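Local atomic coordinates of acyl-CoA dehydrogenase (Bacillus anthracis, PDB entry 3OWA), a protein that probably catalyses the FAD-dependent alpha,beta-dehydrogenation of acyl-CoA thioesters, binding flavin-adenine dinucleotide as its cofactor. Residues E45-N50 with E103-A108; A312-K317 with D373-E378; V529-V534 with R583-K588; L416-T421 with N495-V500. All blocks are in the same frame, centred on the assembly; numbering follows the deposited sequence.

Contact 1: E45-N50 with E103-A108; sequences EDFIVN and EKFSRA
The carboxylate oxygen OE1 of Glu45 and the guanidinium nitrogen NH1 of Arg107 are joined through one water, which donates to Glu45 OE1 at 2.9 Å and accepts from Arg107 NH1 at 3.0 Å, at the guanidinium edge and in its plane. Lys104 brings a second positive charge near the same oxygen, its NZ 4.0 Å from Glu45 OE1, beyond salt-bridge range. The field of the two cations would probably favour the ionised carboxylate. Val49 comes to the guanidinium from another direction, laying CG2 over one face, 3.5 Å from Arg107 NH1. Bent at chi2 (90°), the arginine chain carries its guanidinium there, while CB and CG slide past Ile48 CG2 in the opposite direction. Helix 35-52 and helix 95-105, with the 3-10 turn that carries Arg107, belong to the helical N-terminal domain of the acyl-CoA dehydrogenase fold, and the apolar side centres on Ile48. Its CD1 sits squarely over the Phe105 ring, 3.5 Å from the centroid and 9° off the normal, a CH-pi contact, while CG2, beside the arginine stem, also touches Ala108 CB. Phe47 meets the same ring obliquely, its CE1 3.9 Å from Phe105 CZ. Phe105 also stacks with His115, and Phe47 packs on helix 64-76.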
loop_
_atom_site.group_PDB
_atom_site.type_symbol
_atom_site.label_atom_id
_atom_site.label_comp_id
_atom_site.label_asym_id
_atom_site.label_seq_id
_atom_site.Cartn_x
_atom_site.Cartn_y
_atom_site.Cartn_z
ATOM N N GLU A 45 22.981 -10.375 -14.299
ATOM C CA GLU A 45 23.231 -9.875 -12.952
ATOM C C GLU A 45 24.569 -9.136 -12.821
ATOM O O GLU A 45 24.613 -8.050 -12.244
ATOM C CB GLU A 45 23.188 -11.032 -11.931
ATOM C CG GLU A 45 23.394 -10.560 -10.513
ATOM C CD GLU A 45 22.869 -11.560 -9.498
ATOM O OE1 GLU A 45 21.968 -11.185 -8.727
ATOM O OE2 GLU A 45 23.356 -12.718 -9.501
ATOM N N ASP A 46 25.636 -9.714 -13.355
ATOM C CA ASP A 46 26.954 -9.081 -13.327
ATOM C C ASP A 46 26.969 -7.761 -14.100
ATOM O O ASP A 46 27.524 -6.763 -13.624
ATOM C CB ASP A 46 27.987 -10.002 -13.943
ATOM C CG ASP A 46 28.300 -11.223 -13.060
ATOM O OD1 ASP A 46 27.969 -11.212 -11.847
ATOM O OD2 ASP A 46 28.899 -12.183 -13.586
ATOM N N PHE A 47 26.385 -7.762 -15.293
ATOM C CA PHE A 47 26.208 -6.518 -16.041
ATOM C C PHE A 47 25.523 -5.446 -15.170
ATOM O O PHE A 47 26.076 -4.373 -14.979
ATOM C CB PHE A 47 25.426 -6.723 -17.350
ATOM C CG PHE A 47 25.070 -5.425 -18.037
ATOM C CD1 PHE A 47 23.764 -4.972 -18.060
ATOM C CD2 PHE A 47 26.062 -4.633 -18.618
ATOM C CE1 PHE A 47 23.436 -3.749 -18.683
ATOM C CE2 PHE A 47 25.740 -3.409 -19.256
ATOM C CZ PHE A 47 24.436 -2.982 -19.273
ATOM N N ILE A 48 24.348 -5.762 -14.626
ATOM C CA ILE A 48 23.569 -4.812 -13.818
ATOM C C ILE A 48 24.357 -4.304 -12.579
ATOM O O ILE A 48 24.500 -3.087 -12.362
ATOM C CB ILE A 48 22.144 -5.361 -13.452
ATOM C CG1 ILE A 48 21.139 -5.019 -14.558
ATOM C CG2 ILE A 48 21.585 -4.606 -12.256
ATOM C CD1 ILE A 48 21.252 -5.826 -15.774
ATOM N N VAL A 49 24.966 -5.228 -11.836
ATOM C CA VAL A 49 25.676 -4.893 -10.618
ATOM C C VAL A 49 26.985 -4.150 -10.915
ATOM O O VAL A 49 27.280 -3.131 -10.290
ATOM C CB VAL A 49 25.933 -6.182 -9.754
ATOM C CG1 VAL A 49 26.953 -5.933 -8.643
ATOM C CG2 VAL A 49 24.655 -6.713 -9.163
ATOM N N ASN A 50 27.803 -4.696 -11.813
ATOM C CA ASN A 50 29.069 -4.082 -12.163
ATOM C C ASN A 50 28.954 -2.786 -12.991
ATOM O O ASN A 50 29.698 -1.855 -12.738
ATOM C CB ASN A 50 29.992 -5.085 -12.863
ATOM C CG ASN A 50 30.338 -6.269 -11.970
ATOM O OD1 ASN A 50 30.272 -6.169 -10.750
ATOM N ND2 ASN A 50 30.731 -7.383 -12.576
ATOM N N GLU A 103 14.030 -10.602 -15.055
ATOM C CA GLU A 103 14.071 -10.764 -13.627
ATOM C C GLU A 103 15.307 -10.070 -13.053
ATOM O O GLU A 103 15.211 -9.359 -12.053
ATOM C CB GLU A 103 14.026 -12.258 -13.198
ATOM C CG GLU A 103 13.713 -12.404 -11.702
ATOM C CD GLU A 103 13.960 -13.795 -11.126
ATOM O OE1 GLU A 103 14.503 -13.855 -9.999
ATOM O OE2 GLU A 103 13.603 -14.819 -11.771
ATOM N N LYS A 104 16.452 -10.277 -13.666
ATOM C CA LYS A 104 17.693 -9.672 -13.181
ATOM C C LYS A 104 17.777 -8.170 -13.460
ATOM O O LYS A 104 18.349 -7.419 -12.628
ATOM C CB LYS A 104 18.896 -10.386 -13.778
ATOM C CG LYS A 104 18.945 -11.878 -13.418
ATOM C CD LYS A 104 19.050 -12.015 -11.920
ATOM C CE LYS A 104 19.335 -13.421 -11.478
ATOM N NZ LYS A 104 18.971 -13.499 -10.032
ATOM N N PHE A 105 17.194 -7.718 -14.581
ATOM C CA PHE A 105 17.122 -6.259 -14.844
ATOM C C PHE A 105 16.370 -5.456 -13.773
ATOM O O PHE A 105 16.656 -4.262 -13.533
ATOM C CB PHE A 105 16.573 -5.949 -16.263
ATOM C CG PHE A 105 17.642 -5.594 -17.243
ATOM C CD1 PHE A 105 17.970 -4.269 -17.485
ATOM C CD2 PHE A 105 18.342 -6.598 -17.927
ATOM C CE1 PHE A 105 19.018 -3.957 -18.396
ATOM C CE2 PHE A 105 19.382 -6.276 -18.813
ATOM C CZ PHE A 105 19.703 -4.957 -19.046
ATOM N N SER A 106 15.367 -6.079 -13.142
ATOM C CA SER A 106 14.621 -5.407 -12.045
ATOM C C SER A 106 15.505 -4.794 -10.931
ATOM O O SER A 106 15.132 -3.813 -10.298
ATOM C CB SER A 106 13.575 -6.343 -11.452
ATOM O OG SER A 106 14.260 -7.308 -10.675
ATOM N N ARG A 107 16.703 -5.332 -10.736
ATOM C CA ARG A 107 17.646 -4.759 -9.777
ATOM C C ARG A 107 17.938 -3.263 -10.075
ATOM O O ARG A 107 18.234 -2.484 -9.155
ATOM C CB ARG A 107 18.919 -5.635 -9.737
ATOM C CG ARG A 107 20.037 -5.141 -8.837
ATOM C CD ARG A 107 19.927 -5.698 -7.397
ATOM N NE ARG A 107 21.066 -5.218 -6.608
ATOM C CZ ARG A 107 22.131 -5.950 -6.309
ATOM N NH1 ARG A 107 22.183 -7.226 -6.678
ATOM N NH2 ARG A 107 23.137 -5.417 -5.621
ATOM N N ALA A 108 17.789 -2.845 -11.343
ATOM C CA ALA A 108 18.240 -1.543 -11.745
ATOM C C ALA A 108 17.094 -0.538 -11.765
ATOM O O ALA A 108 17.160 0.440 -12.512
ATOM C CB ALA A 108 18.890 -1.627 -13.132
HETATM O O HOH W 1 20.342 -8.824 -8.485
#

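Contact 2: A312-K317 with D373-E378; sequences ANMAAK and DYTVDE
Tyr374 and Asn313 supply the hydrogen bond between these two helices: Asn313 ND2 donates to Tyr374 OH over 3.3 Å, with a bent N-H...O angle of 143° and the hydroxyl tilted from the amide plane. The other end of that amide, OD1, bonds to Lys582, so the group is held at both ends. Contacts with the aromatic ring form a second class. Lys317 crosses the ring at about a right angle, CE lying over one face 3.8 Å from the Tyr374 centroid, and a final bend at chi4 (-67°) lifts NZ above it in a long cation-pi contact, 5.0 Å from the same centroid. Glu378 CG lies over the opposite face, offset like Lys317 CE toward the rim, so an aliphatic chain flanks each face. The helices run nearly antiparallel, at 156°, as neighbours in the helical C-terminal domain of the acyl-CoA dehydrogenase fold. Apolar contacts come from selenomethionine Met314, with CG 3.8 Å from Tyr374 CE2 and SE 3.8 Å from Glu378 CB. In a separate van der Waals contact, its methyl CE meets the carbonyl oxygen Thr375 O at 3.4 Å. Thr375 also packs on helix 257-293, while the Glu378 carboxylate forms a salt bridge with Lys310.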
loop_
_atom_site.group_PDB
_atom_site.type_symbol
_atom_site.label_atom_id
_atom_site.label_comp_id
_atom_site.label_asym_id
_atom_site.label_seq_id
_atom_site.Cartn_x
_atom_site.Cartn_y
_atom_site.Cartn_z
ATOM N N ALA A 312 8.559 -13.405 6.728
ATOM C CA ALA A 312 7.943 -14.658 6.295
ATOM C C ALA A 312 6.763 -14.448 5.336
ATOM O O ALA A 312 6.588 -15.230 4.396
ATOM C CB ALA A 312 7.504 -15.497 7.525
ATOM N N ASN A 313 5.942 -13.426 5.584
ATOM C CA ASN A 313 4.842 -13.123 4.697
ATOM C C ASN A 313 5.392 -12.701 3.344
ATOM O O ASN A 313 4.932 -13.159 2.304
ATOM C CB ASN A 313 3.958 -11.995 5.272
ATOM C CG ASN A 313 3.119 -12.440 6.453
ATOM O OD1 ASN A 313 2.866 -13.621 6.630
ATOM N ND2 ASN A 313 2.663 -11.462 7.269
HETATM N N MSE A 314 6.422 -11.863 3.375
HETATM C CA MSE A 314 7.037 -11.347 2.152
HETATM C C MSE A 314 7.588 -12.503 1.325
HETATM O O MSE A 314 7.344 -12.562 0.116
HETATM C CB MSE A 314 8.156 -10.375 2.475
HETATM C CG MSE A 314 7.633 -9.055 3.098
HETATM SE SE MSE A 314 9.104 -8.169 4.033
HETATM C CE MSE A 314 10.128 -7.575 2.514
ATOM N N ALA A 315 8.307 -13.402 1.994
ATOM C CA ALA A 315 8.963 -14.522 1.307
ATOM C C ALA A 315 7.962 -15.552 0.776
ATOM O O ALA A 315 8.165 -16.108 -0.292
ATOM C CB ALA A 315 9.940 -15.160 2.197
ATOM N N ALA A 316 6.889 -15.802 1.528
ATOM C CA ALA A 316 5.893 -16.776 1.106
ATOM C C ALA A 316 5.081 -16.307 -0.096
ATOM O O ALA A 316 4.825 -17.069 -1.010
ATOM C CB ALA A 316 4.985 -17.166 2.253
ATOM N N LYS A 317 4.640 -15.057 -0.068
ATOM C CA LYS A 317 4.056 -14.433 -1.268
ATOM C C LYS A 317 4.987 -14.446 -2.458
ATOM O O LYS A 317 4.552 -14.748 -3.556
ATOM C CB LYS A 317 3.629 -12.990 -0.953
ATOM C CG LYS A 317 2.503 -12.923 0.088
ATOM C CD LYS A 317 2.247 -11.435 0.388
ATOM C CE LYS A 317 1.288 -11.240 1.560
ATOM N NZ LYS A 317 -0.111 -11.738 1.188
ATOM N N ASP A 373 3.979 -4.815 -4.303
ATOM C CA ASP A 373 3.437 -3.671 -3.535
ATOM C C ASP A 373 3.548 -3.951 -1.999
ATOM O O ASP A 373 3.949 -3.083 -1.194
ATOM C CB ASP A 373 1.974 -3.480 -3.957
ATOM C CG ASP A 373 1.280 -2.341 -3.237
ATOM O OD1 ASP A 373 1.222 -1.215 -3.776
ATOM O OD2 ASP A 373 0.779 -2.550 -2.110
ATOM N N TYR A 374 3.144 -5.138 -1.593
ATOM C CA TYR A 374 3.180 -5.530 -0.186
ATOM C C TYR A 374 4.630 -5.636 0.295
ATOM O O TYR A 374 4.945 -5.190 1.396
ATOM C CB TYR A 374 2.457 -6.896 -0.012
ATOM C CG TYR A 374 2.617 -7.461 1.380
ATOM C CD1 TYR A 374 1.757 -7.057 2.407
ATOM C CD2 TYR A 374 3.656 -8.370 1.682
ATOM C CE1 TYR A 374 1.911 -7.529 3.718
ATOM C CE2 TYR A 374 3.824 -8.841 2.998
ATOM C CZ TYR A 374 2.924 -8.438 3.993
ATOM O OH TYR A 374 3.079 -8.878 5.294
ATOM N N THR A 375 5.507 -6.268 -0.485
ATOM C CA THR A 375 6.884 -6.460 -0.040
ATOM C C THR A 375 7.663 -5.147 0.100
ATOM O O THR A 375 8.435 -4.994 1.048
ATOM C CB THR A 375 7.686 -7.484 -0.919
ATOM O OG1 THR A 375 7.856 -6.912 -2.224
ATOM C CG2 THR A 375 6.938 -8.820 -1.047
ATOM N N VAL A 376 7.460 -4.161 -0.788
ATOM C CA VAL A 376 8.217 -2.920 -0.614
ATOM C C VAL A 376 7.615 -2.134 0.539
ATOM O O VAL A 376 8.297 -1.417 1.233
ATOM C CB VAL A 376 8.311 -1.994 -1.913
ATOM C CG1 VAL A 376 9.030 -2.716 -2.973
ATOM C CG2 VAL A 376 6.910 -1.621 -2.452
ATOM N N ASP A 377 6.328 -2.285 0.764
ATOM C CA ASP A 377 5.730 -1.585 1.861
ATOM C C ASP A 377 6.232 -2.166 3.222
ATOM O O ASP A 377 6.471 -1.413 4.191
ATOM C CB ASP A 377 4.221 -1.686 1.773
ATOM C CG ASP A 377 3.548 -0.927 2.893
ATOM O OD1 ASP A 377 3.611 0.316 2.849
ATOM O OD2 ASP A 377 2.973 -1.552 3.828
ATOM N N GLU A 378 6.391 -3.491 3.325
ATOM C CA GLU A 378 6.858 -4.004 4.587
ATOM C C GLU A 378 8.346 -3.761 4.682
ATOM O O GLU A 378 8.898 -3.693 5.773
ATOM C CB GLU A 378 6.561 -5.497 4.727
ATOM C CG GLU A 378 5.019 -5.785 5.007
ATOM C CD GLU A 378 4.455 -5.092 6.287
ATOM O OE1 GLU A 378 3.213 -5.058 6.447
ATOM O OE2 GLU A 378 5.213 -4.516 7.104
#

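Contact 3: V529-V534 with R583-K588; sequences VLYTEV and REIAAK
Helices 529-534 and 583-588 cross at 141° between their N-to-C directions, roughly antiparallel, with axes 10.0 Å apart at closest approach and the CA atoms of Leu530 and Ile585 nearest across the gap. That spacing is filled by Ile585, which offers a different atom to each of three residues of the other helix. Its CG1 rests against the base of the leucine side chain, 3.7 Å from Leu530 CB. The other branch, CG2, approaches Tyr531 at the ring edge, near the ring plane, and comes to 3.5 Å from Tyr531 CE1. An extended chi2 (158°) sends CD1 onward, past the backbone carbonyl of Leu530, to meet Val534 tip to tip, with Ile585 CD1 and Val534 CG2 4.0 Å apart. The pairing packs helix 578-592 across helix 526-554 in a second helical region, related to the acyl-CoA dehydrogenase C-terminal domain and probably an extension of the classical fold. Beside the isoleucine, Leu530 crosses Glu584 at about a right angle, and its CD1 touches the aliphatic part of the acid, 3.6 Å from Glu584 CG. Glu584 keeps its chain extended beyond CG, and its OE2 has a long, weak ion pair with Lys526. The phenol of Tyr531 is held at its hydroxyl: OH bonds to Thr596 O and to Gln527 NE2, and the same Gln527 nitrogen also bonds to Ile585 O. Arg583, at the start of its segment, forms a salt bridge with Glu491 of the second subunit.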
loop_
_atom_site.group_PDB
_atom_site.type_symbol
_atom_site.label_atom_id
_atom_site.label_comp_id
_atom_site.label_asym_id
_atom_site.label_seq_id
_atom_site.Cartn_x
_atom_site.Cartn_y
_atom_site.Cartn_z
ATOM N N VAL A 529 7.938 -26.307 1.597
ATOM C CA VAL A 529 6.750 -26.876 2.230
ATOM C C VAL A 529 6.108 -25.825 3.131
ATOM O O VAL A 529 4.891 -25.644 3.103
ATOM C CB VAL A 529 7.064 -28.163 3.033
ATOM C CG1 VAL A 529 5.929 -28.514 4.022
ATOM C CG2 VAL A 529 7.328 -29.325 2.097
ATOM N N LEU A 530 6.946 -25.153 3.916
ATOM C CA LEU A 530 6.531 -24.089 4.815
ATOM C C LEU A 530 5.853 -22.915 4.094
ATOM O O LEU A 530 4.770 -22.514 4.493
ATOM C CB LEU A 530 7.733 -23.613 5.647
ATOM C CG LEU A 530 8.192 -24.591 6.763
ATOM C CD1 LEU A 530 9.451 -24.065 7.410
ATOM C CD2 LEU A 530 7.107 -24.863 7.808
ATOM N N TYR A 531 6.475 -22.412 3.028
ATOM C CA TYR A 531 5.888 -21.322 2.232
ATOM C C TYR A 531 4.518 -21.765 1.771
ATOM O O TYR A 531 3.564 -21.014 1.851
ATOM C CB TYR A 531 6.706 -21.015 0.965
ATOM C CG TYR A 531 8.063 -20.365 1.134
ATOM C CD1 TYR A 531 8.298 -19.437 2.150
ATOM C CD2 TYR A 531 9.099 -20.654 0.246
ATOM C CE1 TYR A 531 9.525 -18.816 2.276
ATOM C CE2 TYR A 531 10.354 -20.030 0.365
ATOM C CZ TYR A 531 10.558 -19.134 1.408
ATOM O OH TYR A 531 11.774 -18.516 1.575
ATOM N N THR A 532 4.452 -23.008 1.283
ATOM C CA THR A 532 3.233 -23.580 0.712
ATOM C C THR A 532 2.089 -23.715 1.711
ATOM O O THR A 532 0.957 -23.313 1.397
ATOM C CB THR A 532 3.540 -24.930 0.018
ATOM O OG1 THR A 532 4.504 -24.683 -1.005
ATOM C CG2 THR A 532 2.294 -25.520 -0.634
ATOM N N GLU A 533 2.377 -24.258 2.902
ATOM C CA GLU A 533 1.365 -24.396 3.962
ATOM C C GLU A 533 0.775 -23.055 4.378
ATOM O O GLU A 533 -0.448 -22.887 4.488
ATOM C CB GLU A 533 1.987 -25.072 5.185
ATOM C CG GLU A 533 2.190 -26.567 4.974
ATOM C CD GLU A 533 3.067 -27.214 6.028
ATOM O OE1 GLU A 533 3.835 -26.500 6.723
ATOM O OE2 GLU A 533 2.979 -28.454 6.163
ATOM N N VAL A 534 1.674 -22.102 4.582
ATOM C CA VAL A 534 1.334 -20.796 5.092
ATOM C C VAL A 534 0.576 -19.997 4.011
ATOM O O VAL A 534 -0.469 -19.416 4.298
ATOM C CB VAL A 534 2.650 -20.083 5.550
ATOM C CG1 VAL A 534 2.545 -18.600 5.452
ATOM C CG2 VAL A 534 3.037 -20.557 6.983
ATOM N N ARG A 583 7.863 -18.226 11.876
ATOM C CA ARG A 583 9.128 -18.032 12.591
ATOM C C ARG A 583 10.186 -18.936 12.011
ATOM O O ARG A 583 11.351 -18.563 11.921
ATOM C CB ARG A 583 8.987 -18.312 14.094
ATOM C CG ARG A 583 8.055 -17.319 14.795
ATOM C CD ARG A 583 7.960 -17.649 16.279
ATOM N NE ARG A 583 7.220 -16.628 17.034
ATOM C CZ ARG A 583 7.264 -16.557 18.367
ATOM N NH1 ARG A 583 8.033 -17.418 19.046
ATOM N NH2 ARG A 583 6.581 -15.618 19.019
ATOM N N GLU A 584 9.787 -20.137 11.629
ATOM C CA GLU A 584 10.719 -21.060 10.985
ATOM C C GLU A 584 11.142 -20.551 9.591
ATOM O O GLU A 584 12.329 -20.558 9.254
ATOM C CB GLU A 584 10.094 -22.442 10.885
ATOM C CG GLU A 584 11.108 -23.530 10.616
ATOM C CD GLU A 584 10.551 -24.955 10.797
ATOM O OE1 GLU A 584 9.443 -25.122 11.369
ATOM O OE2 GLU A 584 11.229 -25.897 10.335
ATOM N N ILE A 585 10.174 -20.094 8.793
ATOM C CA ILE A 585 10.506 -19.489 7.486
ATOM C C ILE A 585 11.546 -18.373 7.685
ATOM O O ILE A 585 12.575 -18.329 7.009
ATOM C CB ILE A 585 9.237 -18.907 6.782
ATOM C CG1 ILE A 585 8.343 -20.044 6.266
ATOM C CG2 ILE A 585 9.638 -17.933 5.646
ATOM C CD1 ILE A 585 6.849 -19.675 6.047
ATOM N N ALA A 586 11.262 -17.475 8.631
ATOM C CA ALA A 586 12.092 -16.284 8.857
ATOM C C ALA A 586 13.500 -16.643 9.290
ATOM O O ALA A 586 14.464 -16.005 8.862
ATOM C CB ALA A 586 11.456 -15.389 9.874
ATOM N N ALA A 587 13.626 -17.665 10.133
ATOM C CA ALA A 587 14.929 -18.085 10.596
ATOM C C ALA A 587 15.843 -18.338 9.407
ATOM O O ALA A 587 16.974 -17.879 9.397
ATOM C CB ALA A 587 14.819 -19.363 11.507
ATOM N N LYS A 588 15.357 -19.066 8.397
ATOM C CA LYS A 588 16.200 -19.411 7.248
ATOM C C LYS A 588 16.488 -18.199 6.316
ATOM O O LYS A 588 17.587 -18.055 5.759
ATOM C CB LYS A 588 15.569 -20.530 6.446
ATOM C CG LYS A 588 16.537 -21.080 5.388
ATOM C CD LYS A 588 16.020 -22.312 4.729
ATOM C CE LYS A 588 17.161 -23.062 4.056
ATOM N NZ LYS A 588 16.613 -24.296 3.431
#

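Contact 4: L416-T421 with N495-V500; sequences LIVPGT and NIADIV
Pro419 and Ile496 meet at an oblique angle, the proline bringing its CG to 3.9 Å from Ile496 CG2. The first torsion of Ile496 (chi1 -69°) puts CG2 anti to the backbone N, on the proline side. One residue along, the Pro419 CD comes 4.3 Å from Ala497 CB, so the ring spans two consecutive residues. Val418 stands over the same alanine: Val418 CB and Ala497 CB are 4.1 Å apart. The CG1 branch of Val418 is turned on towards the next helical turn, 4.3 Å from Val500 CG1. All of these groups are apolar, and no hydrogen bond crosses between the segments. The helices, 411-427 and 490-520, come from the two C-terminal-type helical regions of this acyl-CoA dehydrogenase and cross almost perpendicularly, at 82°, with axes only 8.1 Å apart. Helix 416-421 is kinked at Pro419, whose N lacks a bond to the preceding turn; across the kink, Ile417 O accepts from both Thr421 N and Thr421 OG1, the hydroxyl at 2.7 Å from Ile417 O. Leu416, at the start of the segment, belongs to the FAD pocket and packs on Leu306 of the second subunit. Helix 358-383 covers the crossing through Leu363, which touches both Val418 and Val500, while Ile499 and Asp498 face helix 526-554, and Asp498 forms a salt bridge with Arg415.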
loop_
_atom_site.group_PDB
_atom_site.type_symbol
_atom_site.label_atom_id
_atom_site.label_comp_id
_atom_site.label_asym_id
_atom_site.label_seq_id
_atom_site.Cartn_x
_atom_site.Cartn_y
_atom_site.Cartn_z
ATOM N N LEU A 416 -11.167 -7.599 -14.471
ATOM C CA LEU A 416 -12.463 -7.649 -15.128
ATOM C C LEU A 416 -12.499 -8.557 -16.352
ATOM O O LEU A 416 -13.531 -9.124 -16.666
ATOM C CB LEU A 416 -12.913 -6.255 -15.548
ATOM C CG LEU A 416 -13.264 -5.304 -14.427
ATOM C CD1 LEU A 416 -13.434 -3.930 -15.050
ATOM C CD2 LEU A 416 -14.577 -5.768 -13.769
ATOM N N ILE A 417 -11.372 -8.723 -17.021
ATOM C CA ILE A 417 -11.367 -9.528 -18.227
ATOM C C ILE A 417 -11.229 -11.024 -17.965
ATOM O O ILE A 417 -11.586 -11.826 -18.842
ATOM C CB ILE A 417 -10.294 -9.067 -19.244
ATOM C CG1 ILE A 417 -8.875 -9.254 -18.681
ATOM C CG2 ILE A 417 -10.568 -7.620 -19.677
ATOM C CD1 ILE A 417 -7.809 -8.598 -19.553
ATOM N N VAL A 418 -10.730 -11.404 -16.790
ATOM C CA VAL A 418 -10.561 -12.812 -16.477
ATOM C C VAL A 418 -11.857 -13.692 -16.571
ATOM O O VAL A 418 -11.868 -14.719 -17.286
ATOM C CB VAL A 418 -9.764 -13.039 -15.146
ATOM C CG1 VAL A 418 -9.928 -14.491 -14.643
ATOM C CG2 VAL A 418 -8.285 -12.720 -15.353
ATOM N N PRO A 419 -12.942 -13.320 -15.863
ATOM C CA PRO A 419 -14.124 -14.202 -15.985
ATOM C C PRO A 419 -14.675 -14.325 -17.398
ATOM O O PRO A 419 -15.053 -15.421 -17.795
ATOM C CB PRO A 419 -15.158 -13.535 -15.087
ATOM C CG PRO A 419 -14.328 -12.715 -14.108
ATOM C CD PRO A 419 -13.187 -12.212 -14.922
ATOM N N GLY A 420 -14.713 -13.227 -18.146
ATOM C CA GLY A 420 -15.226 -13.228 -19.530
ATOM C C GLY A 420 -14.391 -14.057 -20.481
ATOM O O GLY A 420 -14.930 -14.737 -21.354
ATOM N N THR A 421 -13.073 -14.003 -20.310
ATOM C CA THR A 421 -12.153 -14.877 -21.027
ATOM C C THR A 421 -12.454 -16.365 -20.785
ATOM O O THR A 421 -12.477 -17.154 -21.744
ATOM C CB THR A 421 -10.710 -14.539 -20.675
ATOM O OG1 THR A 421 -10.513 -13.153 -20.938
ATOM C CG2 THR A 421 -9.742 -15.313 -21.529
ATOM N N ASN A 495 -14.385 -10.418 -7.702
ATOM C CA ASN A 495 -14.339 -11.547 -6.740
ATOM C C ASN A 495 -13.955 -12.865 -7.397
ATOM O O ASN A 495 -13.145 -13.633 -6.860
ATOM C CB ASN A 495 -15.677 -11.720 -5.983
ATOM C CG ASN A 495 -15.929 -10.614 -4.978
ATOM O OD1 ASN A 495 -14.997 -9.951 -4.518
ATOM N ND2 ASN A 495 -17.195 -10.399 -4.643
ATOM N N ILE A 496 -14.533 -13.114 -8.569
ATOM C CA ILE A 496 -14.276 -14.327 -9.309
ATOM C C ILE A 496 -12.825 -14.302 -9.778
ATOM O O ILE A 496 -12.106 -15.279 -9.613
ATOM C CB ILE A 496 -15.262 -14.465 -10.508
ATOM C CG1 ILE A 496 -16.686 -14.727 -9.985
ATOM C CG2 ILE A 496 -14.815 -15.564 -11.455
ATOM C CD1 ILE A 496 -17.745 -14.448 -10.987
ATOM N N ALA A 497 -12.406 -13.170 -10.332
ATOM C CA ALA A 497 -11.016 -12.980 -10.760
ATOM C C ALA A 497 -10.033 -13.178 -9.624
ATOM O O ALA A 497 -8.988 -13.793 -9.829
ATOM C CB ALA A 497 -10.830 -11.610 -11.407
ATOM N N ASP A 498 -10.368 -12.691 -8.431
ATOM C CA ASP A 498 -9.507 -12.862 -7.249
ATOM C C ASP A 498 -9.466 -14.321 -6.795
ATOM O O ASP A 498 -8.405 -14.819 -6.393
ATOM C CB ASP A 498 -9.968 -11.956 -6.092
ATOM C CG ASP A 498 -9.829 -10.446 -6.423
ATOM O OD1 ASP A 498 -9.075 -10.087 -7.366
ATOM O OD2 ASP A 498 -10.464 -9.602 -5.730
ATOM N N ILE A 499 -10.613 -15.007 -6.866
ATOM C CA ILE A 499 -10.615 -16.429 -6.604
ATOM C C ILE A 499 -9.682 -17.189 -7.562
ATOM O O ILE A 499 -8.875 -18.025 -7.135
ATOM C CB ILE A 499 -12.054 -17.058 -6.624
ATOM C CG1 ILE A 499 -12.853 -16.540 -5.439
ATOM C CG2 ILE A 499 -11.946 -18.598 -6.587
ATOM C CD1 ILE A 499 -14.341 -16.869 -5.477
ATOM N N VAL A 500 -9.809 -16.909 -8.856
ATOM C CA VAL A 500 -9.032 -17.634 -9.847
ATOM C C VAL A 500 -7.543 -17.310 -9.634
ATOM O O VAL A 500 -6.673 -18.201 -9.741
ATOM C CB VAL A 500 -9.470 -17.241 -11.286
ATOM C CG1 VAL A 500 -8.550 -17.890 -12.343
ATOM C CG2 VAL A 500 -10.965 -17.602 -11.513
#

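How the contacts relate
Contacts 3 and 4 are buried and almost wholly apolar, whereas contacts 1 and 2, only partly buried, mix apolar packing with charged and hydrogen-bonded groups. Contact 1 stands apart in the N-terminal domain, about 21 Å from contact 2 between centres and about 34 Å from contact 4, on the other side of the chain's centre. Contacts 2 and 3 adjoin: Tyr531 CE1 lies 3.7 Å from Ala315 CB, and Ala312 CA is 3.7 Å from Ile585 CG2, so helix 305-336 is backed by the helix pair of contact 3. No two contacts share a helix, though helix 490-520 of contact 4 directly precedes helix 526-554 of contact 3.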